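Glycoside hydrolase family 43 (Halothermothrix orenii, PDB 4QQS) acts as a thermostable glycoside hydrolase with alpha-L-arabinofuranosidase activity, probably contributing to the breakdown of xylan. Local coordinates at residues A[77-81]-A[82-86]; A[91-94]-A[95-99]; A[185-189]-A[190-194]; A[293-297]-A[298-302]. One frame throughout, in Å; residues are numbered along the deposited sequence.

Contact 1 (A[77-81]-A[82-86])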
# COMPACT_ATOMS: atom_id res chain seq x y z
N ILE A 77 -10.50 -4.58 -0.53
CA ILE A 77 -10.62 -5.99 -0.88
C ILE A 77 -12.06 -6.35 -1.18
O ILE A 77 -12.98 -5.68 -0.74
CB ILE A 77 -10.07 -6.94 0.23
CG1 ILE A 77 -10.89 -6.83 1.52
CG2 ILE A 77 -8.61 -6.63 0.49
CD1 ILE A 77 -10.51 -7.85 2.58
N PHE A 78 -12.24 -7.41 -1.97
CA PHE A 78 -13.55 -8.00 -2.20
C PHE A 78 -13.62 -9.27 -1.36
O PHE A 78 -12.88 -10.22 -1.61
CB PHE A 78 -13.74 -8.30 -3.68
CG PHE A 78 -15.10 -8.83 -4.01
CD1 PHE A 78 -16.20 -8.01 -3.97
CD2 PHE A 78 -15.27 -10.16 -4.38
CE1 PHE A 78 -17.45 -8.51 -4.28
CE2 PHE A 78 -16.51 -10.65 -4.69
CZ PHE A 78 -17.60 -9.82 -4.64
N TYR A 79 -14.49 -9.27 -0.35
CA TYR A 79 -14.52 -10.30 0.70
C TYR A 79 -15.94 -10.45 1.13
O TYR A 79 -16.61 -9.46 1.35
CB TYR A 79 -13.65 -9.86 1.89
CG TYR A 79 -13.59 -10.79 3.10
CD1 TYR A 79 -12.80 -11.93 3.07
CD2 TYR A 79 -14.27 -10.49 4.27
CE1 TYR A 79 -12.70 -12.76 4.18
CE2 TYR A 79 -14.18 -11.33 5.38
CZ TYR A 79 -13.40 -12.46 5.32
OH TYR A 79 -13.28 -13.29 6.41
N ASN A 80 -16.41 -11.69 1.24
CA ASN A 80 -17.80 -11.97 1.60
C ASN A 80 -18.76 -11.18 0.72
O ASN A 80 -19.73 -10.58 1.19
CB ASN A 80 -18.03 -11.70 3.08
CG ASN A 80 -17.39 -12.75 3.99
OD1 ASN A 80 -16.98 -13.83 3.54
ND2 ASN A 80 -17.31 -12.44 5.27
N ASN A 81 -18.47 -11.18 -0.57
CA ASN A 81 -19.35 -10.63 -1.59
C ASN A 81 -19.61 -9.13 -1.43
O ASN A 81 -20.63 -8.64 -1.88
CB ASN A 81 -20.67 -11.40 -1.65
CG ASN A 81 -21.30 -11.35 -3.02
OD1 ASN A 81 -20.60 -11.29 -4.03
ND2 ASN A 81 -22.63 -11.39 -3.07
N LYS A 82 -18.68 -8.42 -0.80
CA LYS A 82 -18.73 -6.96 -0.81
C LYS A 82 -17.33 -6.39 -0.73
O LYS A 82 -16.36 -7.13 -0.66
CB LYS A 82 -19.64 -6.38 0.27
CG LYS A 82 -19.16 -6.47 1.69
CD LYS A 82 -20.22 -5.82 2.58
CE LYS A 82 -19.78 -5.67 4.01
NZ LYS A 82 -20.80 -4.94 4.82
N PHE A 83 -17.24 -5.06 -0.79
CA PHE A 83 -15.96 -4.37 -0.76
C PHE A 83 -15.70 -3.80 0.61
O PHE A 83 -16.56 -3.15 1.19
CB PHE A 83 -15.91 -3.28 -1.83
CG PHE A 83 -16.13 -3.81 -3.21
CD1 PHE A 83 -17.41 -3.97 -3.71
CD2 PHE A 83 -15.06 -4.22 -3.99
CE1 PHE A 83 -17.62 -4.51 -4.96
CE2 PHE A 83 -15.27 -4.74 -5.25
CZ PHE A 83 -16.54 -4.88 -5.73
N TYR A 84 -14.50 -4.06 1.13
CA TYR A 84 -14.06 -3.51 2.41
C TYR A 84 -12.85 -2.63 2.17
O TYR A 84 -11.90 -3.03 1.51
CB TYR A 84 -13.67 -4.61 3.39
CG TYR A 84 -14.83 -5.41 3.93
CD1 TYR A 84 -15.32 -6.50 3.25
CD2 TYR A 84 -15.41 -5.08 5.15
CE1 TYR A 84 -16.36 -7.24 3.75
CE2 TYR A 84 -16.47 -5.81 5.65
CZ TYR A 84 -16.93 -6.90 4.95
OH TYR A 84 -17.97 -7.66 5.43
N MET A 85 -12.90 -1.42 2.73
CA MET A 85 -11.81 -0.47 2.66
C MET A 85 -11.22 -0.25 4.04
O MET A 85 -11.94 0.04 4.99
CB MET A 85 -12.30 0.88 2.13
CG MET A 85 -11.18 1.92 2.00
SD MET A 85 -11.73 3.55 1.48
CE MET A 85 -12.14 3.26 -0.24
N THR A 86 -9.91 -0.39 4.14
CA THR A 86 -9.18 0.10 5.30
C THR A 86 -8.52 1.41 4.93
O THR A 86 -8.20 1.66 3.76
CB THR A 86 -8.10 -0.90 5.78
OG1 THR A 86 -7.28 -1.28 4.67
CG2 THR A 86 -8.73 -2.14 6.39

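Contact 2 (A[91-94]-A[95-99])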
# COMPACT_ATOMS: atom_id res chain seq x y z
N ASP A 91 -7.62 11.09 14.53
CA ASP A 91 -8.82 11.20 15.34
C ASP A 91 -8.76 12.50 16.15
O ASP A 91 -7.76 13.22 16.15
CB ASP A 91 -8.95 9.99 16.27
CG ASP A 91 -10.40 9.62 16.58
OD1 ASP A 91 -11.31 10.45 16.35
OD2 ASP A 91 -10.61 8.49 17.07
N ASN A 92 -9.85 12.81 16.85
CA ASN A 92 -9.93 14.03 17.64
C ASN A 92 -8.87 14.11 18.73
O ASN A 92 -8.45 15.21 19.11
CB ASN A 92 -11.32 14.15 18.26
CG ASN A 92 -12.38 14.43 17.23
OD1 ASN A 92 -12.30 15.41 16.49
ND2 ASN A 92 -13.37 13.56 17.15
N ASP A 93 -8.42 12.96 19.20
CA ASP A 93 -7.40 12.90 20.24
C ASP A 93 -5.98 13.07 19.71
O ASP A 93 -5.02 13.02 20.48
CB ASP A 93 -7.52 11.62 21.06
CG ASP A 93 -7.31 10.34 20.24
OD1 ASP A 93 -6.90 10.40 19.06
OD2 ASP A 93 -7.56 9.26 20.82
N GLY A 94 -5.85 13.27 18.40
CA GLY A 94 -4.56 13.52 17.79
C GLY A 94 -3.80 12.29 17.31
O GLY A 94 -2.75 12.43 16.70
N HIS A 95 -4.30 11.10 17.60
CA HIS A 95 -3.64 9.87 17.15
C HIS A 95 -4.15 9.44 15.78
O HIS A 95 -5.34 9.56 15.50
CB HIS A 95 -3.89 8.72 18.14
CG HIS A 95 -3.41 9.00 19.53
ND1 HIS A 95 -2.08 9.19 19.84
CD2 HIS A 95 -4.09 9.11 20.70
CE1 HIS A 95 -1.96 9.41 21.14
NE2 HIS A 95 -3.17 9.36 21.68
N LEU A 96 -3.25 8.96 14.93
CA LEU A 96 -3.63 8.33 13.67
C LEU A 96 -4.17 6.94 13.97
O LEU A 96 -3.54 6.19 14.71
CB LEU A 96 -2.43 8.21 12.74
CG LEU A 96 -1.78 9.54 12.38
CD1 LEU A 96 -0.48 9.30 11.64
CD2 LEU A 96 -2.72 10.42 11.57
N LYS A 97 -5.31 6.58 13.40
CA LYS A 97 -5.92 5.27 13.64
C LYS A 97 -6.44 4.69 12.34
O LYS A 97 -6.82 5.41 11.42
CB LYS A 97 -7.06 5.38 14.66
CG LYS A 97 -6.66 6.09 15.95
CD LYS A 97 -7.82 6.26 16.92
CE LYS A 97 -7.43 7.19 18.05
NZ LYS A 97 -8.58 7.51 18.93
N ILE A 98 -6.43 3.37 12.30
CA ILE A 98 -7.00 2.62 11.20
C ILE A 98 -8.51 2.52 11.37
O ILE A 98 -9.01 2.39 12.50
CB ILE A 98 -6.30 1.26 11.12
CG1 ILE A 98 -4.87 1.48 10.63
CG2 ILE A 98 -7.05 0.26 10.24
CD1 ILE A 98 -3.92 0.37 10.99
N ALA A 99 -9.23 2.60 10.25
CA ALA A 99 -10.67 2.45 10.19
C ALA A 99 -11.03 1.45 9.10
O ALA A 99 -10.27 1.23 8.15
CB ALA A 99 -11.33 3.79 9.89

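Contact 3 (A[185-189]-A[190-194])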
# COMPACT_ATOMS: atom_id res chain seq x y z
N GLU A 185 18.14 0.53 4.41
CA GLU A 185 16.94 1.09 5.04
C GLU A 185 17.23 2.25 5.98
O GLU A 185 16.39 2.59 6.80
CB GLU A 185 16.21 0.00 5.83
CG GLU A 185 15.83 -1.16 4.96
CD GLU A 185 15.15 -2.28 5.72
OE1 GLU A 185 15.67 -2.82 6.72
OE2 GLU A 185 14.03 -2.63 5.34
N GLY A 186 18.41 2.85 5.88
CA GLY A 186 18.68 4.06 6.64
C GLY A 186 18.78 3.84 8.13
O GLY A 186 18.29 4.64 8.93
N ILE A 187 19.48 2.78 8.50
CA ILE A 187 19.53 2.36 9.89
C ILE A 187 20.47 3.18 10.76
O ILE A 187 20.58 2.90 11.95
CB ILE A 187 19.85 0.86 10.00
CG1 ILE A 187 21.14 0.51 9.22
CG2 ILE A 187 18.66 0.05 9.51
CD1 ILE A 187 21.68 -0.87 9.47
N ASN A 188 21.13 4.19 10.20
CA ASN A 188 21.91 5.15 10.99
C ASN A 188 21.23 6.52 11.11
O ASN A 188 21.83 7.47 11.63
CB ASN A 188 23.31 5.33 10.40
CG ASN A 188 24.11 4.04 10.44
OD1 ASN A 188 24.10 3.32 11.43
ND2 ASN A 188 24.80 3.74 9.35
N ASP A 189 19.97 6.60 10.67
CA ASP A 189 19.18 7.83 10.72
C ASP A 189 18.36 7.93 12.02
O ASP A 189 17.99 6.92 12.64
CB ASP A 189 18.18 7.89 9.54
CG ASP A 189 18.86 7.94 8.17
OD1 ASP A 189 20.00 8.44 8.10
OD2 ASP A 189 18.24 7.50 7.17
N ALA A 190 18.00 9.15 12.39
CA ALA A 190 17.19 9.38 13.59
C ALA A 190 15.72 8.96 13.44
O ALA A 190 15.04 8.70 14.44
CB ALA A 190 17.25 10.86 13.97
N TRP A 191 15.26 8.95 12.19
CA TRP A 191 13.93 8.51 11.81
C TRP A 191 14.13 7.38 10.81
O TRP A 191 14.94 7.52 9.88
CB TRP A 191 13.16 9.67 11.16
CG TRP A 191 12.76 10.72 12.14
CD1 TRP A 191 13.57 11.64 12.73
CD2 TRP A 191 11.44 10.96 12.65
NE1 TRP A 191 12.85 12.42 13.59
CE2 TRP A 191 11.53 12.02 13.57
CE3 TRP A 191 10.20 10.37 12.43
CZ2 TRP A 191 10.43 12.50 14.27
CZ3 TRP A 191 9.10 10.85 13.12
CH2 TRP A 191 9.23 11.90 14.04
N GLN A 192 13.40 6.29 10.99
CA GLN A 192 13.56 5.09 10.16
C GLN A 192 12.20 4.48 9.87
O GLN A 192 11.33 4.46 10.75
CB GLN A 192 14.44 4.06 10.86
CG GLN A 192 15.82 4.58 11.21
CD GLN A 192 16.69 3.56 11.88
OE1 GLN A 192 16.44 2.36 11.78
NE2 GLN A 192 17.76 4.03 12.52
N TRP A 193 12.03 3.97 8.66
CA TRP A 193 10.74 3.45 8.23
C TRP A 193 10.79 2.08 7.58
O TRP A 193 11.59 1.85 6.67
CB TRP A 193 10.10 4.36 7.18
CG TRP A 193 9.82 5.76 7.60
CD1 TRP A 193 8.65 6.26 8.04
CD2 TRP A 193 10.75 6.86 7.57
NE1 TRP A 193 8.78 7.61 8.27
CE2 TRP A 193 10.07 8.00 8.01
CE3 TRP A 193 12.10 6.98 7.21
CZ2 TRP A 193 10.69 9.25 8.11
CZ3 TRP A 193 12.71 8.21 7.29
CH2 TRP A 193 12.01 9.32 7.75
N ASN A 194 9.88 1.21 8.00
CA ASN A 194 9.34 0.15 7.15
C ASN A 194 7.84 0.39 7.12
O ASN A 194 7.19 0.40 8.18
CB ASN A 194 9.59 -1.27 7.69
CG ASN A 194 11.01 -1.82 7.50
OD1 ASN A 194 11.27 -2.93 7.96
ND2 ASN A 194 11.91 -1.09 6.84
O HOH W 1 14.23 4.24 6.85
O HOH W 2 15.79 6.39 7.55

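Contact 4 (A[293-297]-A[298-302])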
# COMPACT_ATOMS: atom_id res chain seq x y z
N TYR A 293 7.75 -10.32 -11.26
CA TYR A 293 7.85 -11.75 -11.55
C TYR A 293 8.81 -12.42 -10.58
O TYR A 293 9.61 -11.77 -9.93
CB TYR A 293 8.30 -11.99 -13.00
CG TYR A 293 9.68 -11.46 -13.31
CD1 TYR A 293 9.89 -10.11 -13.56
CD2 TYR A 293 10.79 -12.31 -13.38
CE1 TYR A 293 11.15 -9.61 -13.86
CE2 TYR A 293 12.05 -11.83 -13.69
CZ TYR A 293 12.23 -10.48 -13.93
OH TYR A 293 13.48 -9.97 -14.22
N PHE A 294 8.72 -13.74 -10.51
CA PHE A 294 9.63 -14.55 -9.72
C PHE A 294 10.60 -15.29 -10.64
O PHE A 294 10.22 -15.80 -11.69
CB PHE A 294 8.84 -15.57 -8.90
CG PHE A 294 7.96 -14.95 -7.83
CD1 PHE A 294 6.65 -14.55 -8.11
CD2 PHE A 294 8.42 -14.81 -6.54
CE1 PHE A 294 5.85 -14.01 -7.12
CE2 PHE A 294 7.61 -14.27 -5.55
CZ PHE A 294 6.33 -13.87 -5.84
N GLU A 295 11.85 -15.37 -10.20
CA GLU A 295 12.88 -16.12 -10.92
C GLU A 295 13.86 -16.66 -9.90
O GLU A 295 14.38 -15.90 -9.09
CB GLU A 295 13.58 -15.23 -11.95
CG GLU A 295 14.71 -15.91 -12.71
CD GLU A 295 15.21 -15.08 -13.88
OE1 GLU A 295 15.40 -13.85 -13.69
OE2 GLU A 295 15.42 -15.65 -14.97
N ASP A 296 14.09 -17.97 -9.91
CA ASP A 296 14.93 -18.62 -8.90
C ASP A 296 14.51 -18.29 -7.46
O ASP A 296 15.35 -18.17 -6.57
CB ASP A 296 16.41 -18.24 -9.11
CG ASP A 296 16.93 -18.65 -10.47
OD1 ASP A 296 16.72 -19.81 -10.88
OD2 ASP A 296 17.56 -17.79 -11.13
N GLY A 297 13.21 -18.13 -7.23
CA GLY A 297 12.71 -17.86 -5.89
C GLY A 297 12.90 -16.42 -5.43
O GLY A 297 12.70 -16.10 -4.26
N ILE A 298 13.34 -15.58 -6.34
CA ILE A 298 13.57 -14.17 -6.06
C ILE A 298 12.45 -13.38 -6.73
O ILE A 298 12.11 -13.63 -7.88
CB ILE A 298 14.95 -13.74 -6.59
CG1 ILE A 298 16.06 -14.53 -5.90
CG2 ILE A 298 15.15 -12.24 -6.42
CD1 ILE A 298 17.43 -14.30 -6.49
N LEU A 299 11.88 -12.44 -5.98
CA LEU A 299 10.90 -11.51 -6.51
C LEU A 299 11.62 -10.34 -7.18
O LEU A 299 12.50 -9.72 -6.57
CB LEU A 299 10.00 -11.05 -5.37
CG LEU A 299 8.86 -10.11 -5.74
CD1 LEU A 299 7.94 -10.72 -6.79
CD2 LEU A 299 8.07 -9.74 -4.48
N LYS A 300 11.27 -10.07 -8.44
CA LYS A 300 11.96 -9.09 -9.28
C LYS A 300 10.97 -8.16 -9.96
O LYS A 300 9.83 -8.53 -10.23
CB LYS A 300 12.79 -9.80 -10.36
CG LYS A 300 13.78 -10.81 -9.80
CD LYS A 300 14.69 -11.37 -10.89
CE LYS A 300 15.70 -12.36 -10.33
NZ LYS A 300 16.68 -12.80 -11.36
N VAL A 301 11.44 -6.94 -10.24
CA VAL A 301 10.69 -5.98 -11.02
C VAL A 301 11.50 -5.61 -12.25
O VAL A 301 12.70 -5.33 -12.16
CB VAL A 301 10.39 -4.68 -10.23
CG1 VAL A 301 9.59 -3.71 -11.09
CG2 VAL A 301 9.65 -5.00 -8.96
N LYS A 302 10.85 -5.63 -13.41
CA LYS A 302 11.46 -5.07 -14.61
C LYS A 302 11.18 -3.57 -14.57
O LYS A 302 10.15 -3.10 -15.04
CB LYS A 302 10.87 -5.70 -15.87
CG LYS A 302 11.56 -5.24 -17.13
CD LYS A 302 10.93 -5.84 -18.37
CE LYS A 302 11.77 -5.54 -19.61
NZ LYS A 302 12.14 -4.10 -19.70
O HOH W 3 14.41 -7.57 -13.25

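Contact 1 (A[77-81]-A[82-86])
Lys82 O is gripped from strand 72-79 by two groups: Tyr79 N gives it a nearly straight hydrogen bond of 2.9 Å, and Phe78 CA adds a CA-H...O contact of 3.3 Å. The motif is a two-residue beta hairpin in a blade of the five-bladed propeller, closed by a type I' turn from Tyr79 to Lys82 with Asn80 and Asn81, both at positive phi, at its corner. The return bond of the turn, from Lys82 N to Tyr79 O, is longer at 3.2 Å. Further along, Ile77 and Tyr84 exchange both backbone bonds.

Phe78 and Phe83 share one face of the sheet. CD1 of Phe78 lies over the Phe83 ring, offset toward the rim and 3.6 Å from CZ, while the ring planes meet obliquely at 52°. His23 packs against both rings.

Ile77, Tyr79, Lys82 and Tyr84 occupy the other face. With its CG anti to the backbone N (chi1 178°), Tyr79 presents a ring edge toward the face of Tyr84 in an offset edge-to-face pair, centroids 6.0 Å apart. Its hydroxyl binds Gln165 O, and Lys82 NZ reaches Ser102 OG. Ile77 CG1 packs against Tyr84 CB at 4.0 Å. Meanwhile the Tyr84 ring points its own edge at the turn, CE1 lying 3.3 Å from Tyr79 O with that oxygen in the ring plane.

Contact 2 (A[91-94]-A[95-99])
Asp93 and Lys97 reach toward each other from opposite directions, and the ammonium group ends between two carboxylates of the turn. Lys97 NZ lies 2.8 Å from Asp93 OD2, which it meets on the syn side, and 2.9 Å from Asp91 OD2, which it meets on the anti side, in both cases tilted out of the carboxylate plane. Lys97 can reach this far because its chain is fully extended beyond CG. Along the way its CE passes 3.6 Å from Asp91 CB, the two side chains crossing obliquely. Asp119 OD2 makes a third salt bridge to the same nitrogen, so the buried ammonium group is probably well compensated.

Asp93 works with both of its oxygens. With CG between its backbone N and carbonyl carbon (chi1 62°), it brings OD1 to the backbone N-H of His95, which meets it at 3.1 Å from above the carboxylate plane, closing an Asx turn. The carboxylate stands nearly perpendicular to the imidazole, planes 79° apart, with OD2 at the ring edge, 3.5 Å from His95 CD2. The ring is also tied through ND1 to Glu147 OE1.

The backbone frames all this. Asp91 N points almost perfectly straight at His95 O, 2.9 Å away, and Gly94 N returns to Asp91 O. Gly94 has a phi of 90°, where a CB would be jammed against the carbonyl O of Asp93. This is the pattern of a type I turn with a G1 beta bulge, here linking strands 82-90 and 96-103 of one propeller blade.

Contact 3 (A[185-189]-A[190-194])
The side-chain amide of Gln192 packs against the turn from Gly186 to Asp189, with Gly186 O over one face, 3.5 Å from CD, and Asp189 O in the amide plane, where NE2 donates to it. That last bond is short and nearly straight, 2.9 Å from Gln192 NE2 to a lone pair of Asp189 O. The same nitrogen also gives a weak bond to Ile187 O. This type I turn leads into strand 191-202 of the propeller, the strand that carries Glu195, the predicted proton donor.

Gln192 gets there with CG beside its own backbone N (chi1 -58°) and the chain extended beyond. An alanine here is likely to leave Asp189 O and Ile187 O without this shared donor and the turn freer to shift.

Glu185 and Asn194 cross at about a right angle, their carboxylate and amide planes 47° apart. Asn194 ND2 comes in from above the carboxylate plane to Glu185 OE2 at 3.0 Å. Glu185 OE1 is held by Lys236 and by the backbone N-H groups of Ser181 and Gln182, OE2 also by Tyr210, and Asn194 OD1 by Lys236, so both groups are fixed in rotation, the Asn194 side chain about 6 Å from that of Glu195.

Two waters bridge the segments. One lies 2.7 Å from both Asp189 OD2 and Trp191 O; the other donates to Glu185 O and accepts from Trp193 N at 2.9 Å.

Contact 4 (A[293-297]-A[298-302])
Strands 293-295 and 298-302 run antiparallel with their short axes at 130°, joined by a type I' turn from Glu295 to Ile298 that makes a two-residue beta hairpin. Tyr293 and Lys300 exchange both backbone bonds, as do Glu295 and Ile298, while Phe294 and Leu299 form the non-hydrogen-bonded pair between them. Asp296 and Gly297 make the corner, both at positive phi.

Tyr293, Glu295, Ile298 and Lys300 share one face. The Tyr293 ring, swung to chi1 63°, lies against Lys300, whose CB sits over it in a CH-pi contact 3.9 Å from the centroid. The extended lysine then runs on until NZ meets Glu295 OE1 at 2.9 Å, from above the carboxylate plane. With alanine here, Glu295 OE1 is likely to be left without its ammonium mate and the tyrosine ring without the packing of CD. A water links Tyr293 OH to Val301 O.

On the other face Leu299 CD1 sits over the Phe294 ring, 3.7 Å from CZ. That ring also stacks on His202 and meets Tyr207 edge-to-face, and Tyr224 OH binds Leu299 N, so this face turns to strands 191-202, 205-212 and 221-227, with strand 298-302 outermost in its own sheet.

Contacts 1 and 2 belong to one blade: strand 82-90 runs from the first to the second, and Thr86 packs on Ala99. Contacts 3 and 4 lie in other sheets and touch neither, contact 3 on the far side of the chain's centre from contact 1. Contacts 1 and 4 are the same kind of hairpin with different side chains: the partly buried one is mostly aromatic, the surface one adds a salt bridge and a water. Contacts 2 and 3 are loops leading into strands, partly buried, and rely on polar groups: charged carboxylates round one lysine in contact 2, side-chain amides, a carboxylate and waters in contact 3, both closer to the predicted catalytic residues.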